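Local coordinates for lantibiotic dehydratase (Microbispora corallina, PDB 5EHK), which probably dehydrates serine and threonine residues of the precursor peptide of the lantibiotic NAI-107 in a reaction that depends on glutamyl-tRNA, at residues V194-Q200 with E279-L285; P235-I240 with V257-F261. One frame throughout, in Å; residues are numbered along the deposited sequence.

Interaction 1: residues V194-Q200 with E279-L285; sequences VTVQAHQ and ELLITAL
Gln197 and Ile282 face each other as the hydrogen-bonded pair of two antiparallel strands, with Gln197 N 3.2 Å from Ile282 O and Ile282 N 2.9 Å from Gln197 O. The pairing continues at Ala284 N, 2.9 Å from Thr195 O. At the far end His199 N donates to Leu280 O over 3.3 Å; this bond is almost straight at the hydrogen (178°), yet its donor stands above the carbonyl plane. Val196 and Thr283 form a non-hydrogen-bonded pair, and Val196 CG1 and Thr283 CG2 meet at 4.0 Å on one face of the sheet.

On the other face a water bridges Gln197 OE1 and Ile282 O, so this carbonyl is held by both the water and Gln197 N. Gln197 OE1 is also bonded by Asp599 N. The side chain of Ile282 is stretched out (chi2 179°), which carries its CD1 to 4.0 Å from His199 CA and obliquely against the imidazole. Beyond the start of one strand and the end of the other, Val194 CG1 packs 3.7 Å from Leu285 CD2, the two side chains crossing at about a right angle.

A second shell positions these groups. Gln200 is held by Gly596 N and Leu597 O, Thr283 OG1 bonds to Glu185 OE2, and His199 ND1 takes Thr201 N. Strand 195-198 is the central strand of a three-stranded antiparallel sheet, between 248-249 and 281-283, consistent with the small sheet of a winged-helix-like unit. Helix 294-306 packs on both Val194 and Leu285, and helix 174-185 adds side chains around Leu285.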
loop_
_atom_site.group_PDB
_atom_site.type_symbol
_atom_site.label_atom_id
_atom_site.label_comp_id
_atom_site.label_asym_id
_atom_site.label_seq_id
_atom_site.Cartn_x
_atom_site.Cartn_y
_atom_site.Cartn_z
ATOM N N VAL A 194 -29.232 44.736 1.467
ATOM C CA VAL A 194 -29.168 43.393 0.901
ATOM C C VAL A 194 -29.542 42.308 1.920
ATOM O O VAL A 194 -29.671 42.573 3.126
ATOM C CB VAL A 194 -27.757 43.093 0.389
ATOM C CG1 VAL A 194 -27.261 44.235 -0.495
ATOM C CG2 VAL A 194 -26.816 42.894 1.567
ATOM N N THR A 195 -29.686 41.079 1.432
ATOM C CA THR A 195 -29.932 39.928 2.291
ATOM C C THR A 195 -28.626 39.229 2.712
ATOM O O THR A 195 -27.626 39.279 1.992
ATOM C CB THR A 195 -30.850 38.914 1.584
ATOM O OG1 THR A 195 -30.288 38.537 0.320
ATOM C CG2 THR A 195 -32.234 39.507 1.365
ATOM N N VAL A 196 -28.627 38.590 3.883
ATOM C CA VAL A 196 -27.469 37.791 4.323
ATOM C C VAL A 196 -27.925 36.386 4.732
ATOM O O VAL A 196 -29.107 36.178 5.070
ATOM C CB VAL A 196 -26.704 38.430 5.504
ATOM C CG1 VAL A 196 -26.121 39.764 5.094
ATOM C CG2 VAL A 196 -27.614 38.598 6.696
ATOM N N GLN A 197 -27.003 35.424 4.686
ATOM C CA GLN A 197 -27.296 34.072 5.158
ATOM C C GLN A 197 -26.073 33.407 5.739
ATOM O O GLN A 197 -24.939 33.793 5.426
ATOM C CB GLN A 197 -27.860 33.191 4.056
ATOM C CG GLN A 197 -26.829 32.608 3.115
ATOM C CD GLN A 197 -27.479 31.947 1.912
ATOM O OE1 GLN A 197 -27.627 32.554 0.857
ATOM N NE2 GLN A 197 -27.875 30.699 2.070
ATOM N N ALA A 198 -26.295 32.411 6.599
ATOM C CA ALA A 198 -25.174 31.686 7.191
ATOM C C ALA A 198 -24.464 30.859 6.134
ATOM O O ALA A 198 -25.100 30.206 5.311
ATOM C CB ALA A 198 -25.629 30.809 8.322
ATOM N N HIS A 199 -23.142 30.932 6.134
ATOM C CA HIS A 199 -22.312 30.101 5.275
ATOM C C HIS A 199 -22.742 28.654 5.508
ATOM O O HIS A 199 -22.955 28.243 6.646
ATOM C CB HIS A 199 -20.846 30.279 5.667
ATOM C CG HIS A 199 -19.876 29.703 4.681
ATOM N ND1 HIS A 199 -19.783 28.351 4.422
ATOM C CD2 HIS A 199 -18.923 30.295 3.928
ATOM C CE1 HIS A 199 -18.835 28.141 3.527
ATOM N NE2 HIS A 199 -18.294 29.303 3.216
ATOM N N GLN A 200 -22.906 27.883 4.445
ATOM C CA GLN A 200 -23.552 26.588 4.596
ATOM C C GLN A 200 -22.638 25.524 5.236
ATOM O O GLN A 200 -23.097 24.476 5.678
ATOM C CB GLN A 200 -24.156 26.129 3.263
ATOM C CG GLN A 200 -25.250 27.048 2.719
ATOM C CD GLN A 200 -24.733 28.097 1.706
ATOM O OE1 GLN A 200 -23.525 28.288 1.528
ATOM N NE2 GLN A 200 -25.662 28.764 1.029
ATOM N N GLU A 279 -16.522 35.796 6.593
ATOM C CA GLU A 279 -17.237 34.814 5.802
ATOM C C GLU A 279 -18.035 33.837 6.651
ATOM O O GLU A 279 -18.272 32.719 6.231
ATOM C CB GLU A 279 -16.296 34.080 4.851
ATOM C CG GLU A 279 -16.107 34.821 3.552
ATOM C CD GLU A 279 -15.227 34.083 2.589
ATOM O OE1 GLU A 279 -14.354 33.327 3.061
ATOM O OE2 GLU A 279 -15.400 34.267 1.366
ATOM N N LEU A 280 -18.418 34.253 7.857
ATOM C CA LEU A 280 -19.392 33.509 8.643
ATOM C C LEU A 280 -20.766 33.809 8.045
ATOM O O LEU A 280 -21.713 33.042 8.209
ATOM C CB LEU A 280 -19.368 33.946 10.107
ATOM C CG LEU A 280 -18.117 33.663 10.942
ATOM C CD1 LEU A 280 -18.443 33.704 12.413
ATOM C CD2 LEU A 280 -17.528 32.336 10.575
ATOM N N LEU A 281 -20.874 34.952 7.375
ATOM C CA LEU A 281 -22.070 35.282 6.612
ATOM C C LEU A 281 -21.717 35.505 5.156
ATOM O O LEU A 281 -20.563 35.761 4.823
ATOM C CB LEU A 281 -22.787 36.506 7.164
ATOM C CG LEU A 281 -23.538 36.328 8.473
ATOM C CD1 LEU A 281 -23.880 37.691 9.059
ATOM C CD2 LEU A 281 -24.791 35.517 8.228
ATOM N N ILE A 282 -22.711 35.351 4.290
ATOM C CA ILE A 282 -22.554 35.577 2.864
ATOM C C ILE A 282 -23.610 36.581 2.439
ATOM O O ILE A 282 -24.808 36.308 2.595
ATOM C CB ILE A 282 -22.784 34.290 2.076
ATOM C CG1 ILE A 282 -21.720 33.248 2.439
ATOM C CG2 ILE A 282 -22.788 34.588 0.592
ATOM C CD1 ILE A 282 -21.878 31.912 1.733
ATOM N N THR A 283 -23.178 37.741 1.931
ATOM C CA THR A 283 -24.128 38.788 1.524
ATOM C C THR A 283 -24.622 38.489 0.123
ATOM O O THR A 283 -23.945 37.788 -0.628
ATOM C CB THR A 283 -23.528 40.223 1.583
ATOM O OG1 THR A 283 -22.590 40.406 0.514
ATOM C CG2 THR A 283 -22.812 40.449 2.899
ATOM N N ALA A 284 -25.806 38.993 -0.219
ATOM C CA ALA A 284 -26.357 38.797 -1.560
ATOM C C ALA A 284 -25.512 39.523 -2.610
ATOM O O ALA A 284 -25.582 39.218 -3.800
ATOM C CB ALA A 284 -27.800 39.263 -1.621
ATOM N N LEU A 285 -24.699 40.469 -2.150
ATOM C CA LEU A 285 -23.790 41.191 -3.025
ATOM C C LEU A 285 -22.883 40.288 -3.860
ATOM O O LEU A 285 -22.634 40.564 -5.031
ATOM C CB LEU A 285 -22.962 42.204 -2.230
ATOM C CG LEU A 285 -23.775 43.384 -1.703
ATOM C CD1 LEU A 285 -22.897 44.296 -0.873
ATOM C CD2 LEU A 285 -24.385 44.130 -2.869
HETATM O O HOH W 1 -26.957 35.413 0.915
#

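Interaction 2: residues P235-I240 with V257-F261; sequences PVVAEI and VAQRF
Phe261 reaches across from just beyond the last turn of helix 250-260 and lays its ring against the first turn of helix 235-243. Its first torsion, chi1 -68°, sets CG opposite the carbonyl carbon and thereby swings the ring toward that helix. Beyond CB, the ring atoms find different neighbours. One face of the ring is covered by Val236: its CG2 lies 4.1 Å from Phe261 CD1, toward the rim, and on the same side its CA makes a CH-pi contact, 26° off the ring normal. Further out, Phe261 CE1 is 3.7 Å from Pro235 CB. At the edge, CE2 approaches Glu239 CB at 3.5 Å, with that carbon close to the plane of the ring. CZ, the tip, comes near Pro235 O, a carbonyl already engaged by Glu239 N within its own helix.

Val236 thus serves two partners. While its CA and CG2 meet the phenyl group, its CG1, anti to the backbone N (chi1 -161°), touches Val257 CG1 at 3.6 Å. The second branch of Val257 goes one turn further along the opposing helix, CG2 lying 4.0 Å from Ile240 CG1. Glu239 gives the ring its aliphatic part, and its OE1 comes only within 4.5 Å of Arg260 NE, too far for a salt bridge.

Helix 267-278 adds to the cluster, with Leu271 against Val236 and with Leu272 and Met275 against Ile240. Three short helices packed in succession beside a small sheet are consistent with the winged-helix-like leader-recognition domain known from lantibiotic dehydratases; here the contact joins the first helix of the trio to the second.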
loop_
_atom_site.group_PDB
_atom_site.type_symbol
_atom_site.label_atom_id
_atom_site.label_comp_id
_atom_site.label_asym_id
_atom_site.label_seq_id
_atom_site.Cartn_x
_atom_site.Cartn_y
_atom_site.Cartn_z
ATOM N N PRO A 235 -23.879 34.007 22.545
ATOM C CA PRO A 235 -25.320 33.935 22.290
ATOM C C PRO A 235 -25.791 34.851 21.172
ATOM O O PRO A 235 -26.759 34.523 20.494
ATOM C CB PRO A 235 -25.941 34.368 23.619
ATOM C CG PRO A 235 -24.924 34.122 24.628
ATOM C CD PRO A 235 -23.582 34.222 23.974
ATOM N N VAL A 236 -25.151 36.006 21.011
ATOM C CA VAL A 236 -25.548 36.951 19.957
ATOM C C VAL A 236 -25.176 36.389 18.588
ATOM O O VAL A 236 -25.972 36.420 17.644
ATOM C CB VAL A 236 -24.870 38.308 20.105
ATOM C CG1 VAL A 236 -25.660 39.350 19.306
ATOM C CG2 VAL A 236 -24.803 38.695 21.561
ATOM N N VAL A 237 -23.928 35.928 18.501
ATOM C CA VAL A 237 -23.396 35.226 17.340
ATOM C C VAL A 237 -24.265 34.029 16.930
ATOM O O VAL A 237 -24.572 33.872 15.744
ATOM C CB VAL A 237 -21.920 34.783 17.592
ATOM C CG1 VAL A 237 -21.489 33.677 16.635
ATOM C CG2 VAL A 237 -20.969 35.978 17.529
ATOM N N ALA A 238 -24.689 33.211 17.897
ATOM C CA ALA A 238 -25.498 32.027 17.584
ATOM C C ALA A 238 -26.904 32.377 17.089
ATOM O O ALA A 238 -27.423 31.723 16.165
ATOM C CB ALA A 238 -25.578 31.104 18.770
ATOM N N GLU A 239 -27.496 33.419 17.681
ATOM C CA GLU A 239 -28.820 33.908 17.282
ATOM C C GLU A 239 -28.806 34.454 15.859
ATOM O O GLU A 239 -29.769 34.283 15.096
ATOM C CB GLU A 239 -29.296 35.003 18.241
ATOM C CG GLU A 239 -30.729 35.457 18.001
ATOM C CD GLU A 239 -31.750 34.497 18.572
ATOM O OE1 GLU A 239 -31.363 33.650 19.399
ATOM O OE2 GLU A 239 -32.934 34.568 18.175
ATOM N N ILE A 240 -27.711 35.123 15.514
ATOM C CA ILE A 240 -27.559 35.705 14.196
ATOM C C ILE A 240 -27.548 34.575 13.183
ATOM O O ILE A 240 -28.348 34.554 12.234
ATOM C CB ILE A 240 -26.261 36.531 14.105
ATOM C CG1 ILE A 240 -26.431 37.857 14.863
ATOM C CG2 ILE A 240 -25.898 36.786 12.658
ATOM C CD1 ILE A 240 -25.200 38.718 14.919
ATOM N N VAL A 257 -32.309 41.112 16.500
ATOM C CA VAL A 257 -31.232 40.731 17.422
ATOM C C VAL A 257 -30.981 41.811 18.477
ATOM O O VAL A 257 -30.694 41.516 19.635
ATOM C CB VAL A 257 -29.909 40.381 16.671
ATOM C CG1 VAL A 257 -28.786 40.069 17.654
ATOM C CG2 VAL A 257 -30.120 39.199 15.733
ATOM N N ALA A 258 -31.097 43.065 18.065
ATOM C CA ALA A 258 -30.966 44.188 18.985
ATOM C C ALA A 258 -32.049 44.168 20.061
ATOM O O ALA A 258 -31.785 44.494 21.217
ATOM C CB ALA A 258 -31.025 45.490 18.220
ATOM N N GLN A 259 -33.272 43.821 19.665
ATOM C CA GLN A 259 -34.380 43.728 20.611
ATOM C C GLN A 259 -34.152 42.614 21.627
ATOM O O GLN A 259 -33.927 42.881 22.812
ATOM C CB GLN A 259 -35.701 43.497 19.873
ATOM C CG GLN A 259 -36.241 44.730 19.170
ATOM C CD GLN A 259 -37.609 44.488 18.574
ATOM O OE1 GLN A 259 -37.984 43.343 18.307
ATOM N NE2 GLN A 259 -38.372 45.561 18.370
ATOM N N ARG A 260 -34.200 41.374 21.133
ATOM C CA ARG A 260 -33.995 40.152 21.921
ATOM C C ARG A 260 -32.869 40.272 22.949
ATOM O O ARG A 260 -33.004 39.837 24.090
ATOM C CB ARG A 260 -33.748 38.956 20.983
ATOM C CG ARG A 260 -32.973 37.785 21.609
ATOM C CD ARG A 260 -33.894 36.767 22.280
ATOM N NE ARG A 260 -33.148 35.739 22.999
ATOM C CZ ARG A 260 -32.586 35.933 24.191
ATOM N NH1 ARG A 260 -32.689 37.107 24.795
ATOM N NH2 ARG A 260 -31.919 34.955 24.792
ATOM N N PHE A 261 -31.762 40.872 22.548
ATOM C CA PHE A 261 -30.617 41.007 23.431
ATOM C C PHE A 261 -30.542 42.404 24.066
ATOM O O PHE A 261 -29.564 42.734 24.747
ATOM C CB PHE A 261 -29.330 40.693 22.664
ATOM C CG PHE A 261 -29.185 39.246 22.262
ATOM C CD1 PHE A 261 -28.579 38.330 23.113
ATOM C CD2 PHE A 261 -29.629 38.806 21.029
ATOM C CE1 PHE A 261 -28.424 36.990 22.746
ATOM C CE2 PHE A 261 -29.478 37.469 20.654
ATOM C CZ PHE A 261 -28.868 36.559 21.517
#

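How the interactions relate
Of the four segments, the one on strand 195-198 comes first along the chain. The chain then runs through strands 203-205, 208-212 and 228-232 into helix 235-243; strand 248-249 and helix 250-260 follow, and interaction 2 closes this short loop of 16 residues. Helix 267-278 comes next and delivers strand 281-283 back to the starting strand, where interaction 1 closes the longer loop of 78 residues. The smaller closure therefore lies wholly within the larger, and nothing crosses. Their centres are about 16 Å apart, yet they meet directly: Leu281 CD1 packs 4.2 Å from Ile240 CG2, joining the small sheet to the helix pair.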